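Local coordinates for protein motility-associated killing factor MakB (Vibrio cholerae serotype O1, PDB 6W1W) that probably acts as one component of a three-part cytotoxin resembling the alpha-pore-forming toxins, at residues A179-A184 against K190-S195. Sequence-based numbering, arbitrary orientation.
Sequences ANVTAA and KAYIQS
Y192, just before strand 193-203, reaches across to the backbone of N180 and the side chain of V181. Its CB points toward 179-184, and CG lies anti to the carbonyl carbon (chi1 -77°), which carries the ring toward the backbone leading into helix 183-187. CD1 comes within 4.0 Å of V181 CG2. CE1 sits closer to the same methyl, 3.6 Å from V181 CG2, and also meets A179 CB at 4.1 Å. The other methyl, V181 CG1, lies nearest to CZ, at 3.7 Å, with CE2 slightly farther. That methyl covers one face of the ring, 4.0 Å from its centroid in a CH-pi contact and shifted toward the rim. V181 can use both methyls because CG1 is anti to the backbone N (chi1 -157°) while CG2 stands beside it.

At the tip, Y192 OH donates a hydrogen bond to N180 O at 2.7 Å. The C=O...O angle is 125°, and the hydroxyl is tilted from the carbonyl plane. N180 O lies at the ring edge. The bond fixes the tip, while the methyl over one face can limit rotation of the ring. L186 touches both V181 and Y192. T182 is the N-cap of helix 183-187, and its OG1 accepts a weak hydrogen bond from Q185 N.

At the surface beside the mixed sheet, this tyrosine hydroxyl-to-backbone bond ties together the two ends of the helix-containing connection between helix 157-176 and strand 193-203.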
loop_
_atom_site.group_PDB
_atom_site.type_symbol
_atom_site.label_atom_id
_atom_site.label_comp_id
_atom_site.label_asym_id
_atom_site.label_seq_id
_atom_site.Cartn_x
_atom_site.Cartn_y
_atom_site.Cartn_z
ATOM N N ALA A 179 8.254 4.475 9.893
ATOM C CA ALA A 179 7.312 5.451 10.416
ATOM C C ALA A 179 5.881 5.090 10.040
ATOM O O ALA A 179 5.613 4.530 8.972
ATOM C CB ALA A 179 7.638 6.844 9.876
ATOM N N ASN A 180 4.953 5.427 10.928
ATOM C CA ASN A 180 3.531 5.284 10.652
ATOM C C ASN A 180 3.016 6.545 9.972
ATOM O O ASN A 180 3.323 7.661 10.403
ATOM C CB ASN A 180 2.751 5.015 11.940
ATOM C CG ASN A 180 2.917 3.592 12.430
ATOM O OD1 ASN A 180 3.076 2.664 11.637
ATOM N ND2 ASN A 180 2.879 3.410 13.747
ATOM N N VAL A 181 2.241 6.363 8.907
ATOM C CA VAL A 181 1.678 7.476 8.154
ATOM C C VAL A 181 0.291 7.770 8.717
ATOM O O VAL A 181 -0.626 6.953 8.592
ATOM C CB VAL A 181 1.619 7.167 6.654
ATOM C CG1 VAL A 181 1.584 8.460 5.851
ATOM C CG2 VAL A 181 2.803 6.292 6.241
ATOM N N THR A 182 0.138 8.930 9.347
ATOM C CA THR A 182 -1.127 9.361 9.928
ATOM C C THR A 182 -1.600 10.644 9.248
ATOM O O THR A 182 -0.946 11.174 8.348
ATOM C CB THR A 182 -0.996 9.566 11.440
ATOM O OG1 THR A 182 -0.247 10.761 11.694
ATOM C CG2 THR A 182 -0.288 8.378 12.075
ATOM N N ALA A 183 -2.755 11.142 9.701
ATOM C CA ALA A 183 -3.353 12.363 9.164
ATOM C C ALA A 183 -2.769 13.625 9.788
ATOM O O ALA A 183 -2.459 14.587 9.072
ATOM C CB ALA A 183 -4.870 12.338 9.368
ATOM N N ALA A 184 -2.614 13.645 11.116
ATOM C CA ALA A 184 -2.018 14.805 11.772
ATOM C C ALA A 184 -0.591 15.035 11.299
ATOM O O ALA A 184 -0.129 16.183 11.241
ATOM C CB ALA A 184 -2.051 14.633 13.290
ATOM N N LYS A 190 4.687 17.452 7.519
ATOM C CA LYS A 190 5.823 16.553 7.676
ATOM C C LYS A 190 5.975 15.672 6.443
ATOM O O LYS A 190 5.007 15.067 5.975
ATOM C CB LYS A 190 5.647 15.692 8.927
ATOM C CG LYS A 190 6.356 16.228 10.160
ATOM C CD LYS A 190 5.882 17.625 10.549
ATOM C CE LYS A 190 6.662 18.156 11.748
ATOM N NZ LYS A 190 6.225 19.527 12.134
ATOM N N ALA A 191 7.194 15.607 5.914
ATOM C CA ALA A 191 7.481 14.883 4.683
ATOM C C ALA A 191 8.055 13.510 5.008
ATOM O O ALA A 191 8.948 13.390 5.853
ATOM C CB ALA A 191 8.457 15.666 3.805
ATOM N N TYR A 192 7.546 12.489 4.330
ATOM C CA TYR A 192 8.019 11.123 4.490
ATOM C C TYR A 192 9.137 10.820 3.493
ATOM O O TYR A 192 9.304 11.498 2.477
ATOM C CB TYR A 192 6.858 10.134 4.327
ATOM C CG TYR A 192 5.956 10.064 5.544
ATOM C CD1 TYR A 192 5.846 8.898 6.293
ATOM C CD2 TYR A 192 5.237 11.175 5.961
ATOM C CE1 TYR A 192 5.030 8.840 7.418
ATOM C CE2 TYR A 192 4.422 11.127 7.079
ATOM C CZ TYR A 192 4.321 9.961 7.804
ATOM O OH TYR A 192 3.509 9.932 8.915
ATOM N N ILE A 193 9.918 9.791 3.809
ATOM C CA ILE A 193 11.040 9.363 2.985
ATOM C C ILE A 193 10.880 7.880 2.692
ATOM O O ILE A 193 10.759 7.070 3.617
ATOM C CB ILE A 193 12.395 9.636 3.664
ATOM C CG1 ILE A 193 12.666 11.140 3.718
ATOM C CG2 ILE A 193 13.518 8.902 2.939
ATOM C CD1 ILE A 193 14.016 11.499 4.292
ATOM N N GLN A 194 10.886 7.531 1.410
ATOM C CA GLN A 194 10.721 6.157 0.956
ATOM C C GLN A 194 12.056 5.653 0.423
ATOM O O GLN A 194 12.579 6.192 -0.559
ATOM C CB GLN A 194 9.630 6.073 -0.114
ATOM C CG GLN A 194 9.488 4.714 -0.782
ATOM C CD GLN A 194 8.266 4.637 -1.676
ATOM O OE1 GLN A 194 7.282 5.344 -1.457
ATOM N NE2 GLN A 194 8.323 3.782 -2.695
ATOM N N SER A 195 12.607 4.631 1.075
ATOM C CA SER A 195 13.876 4.035 0.682
ATOM C C SER A 195 13.693 2.537 0.497
ATOM O O SER A 195 12.982 1.890 1.273
ATOM C CB SER A 195 14.966 4.300 1.729
ATOM O OG SER A 195 14.820 5.578 2.333
#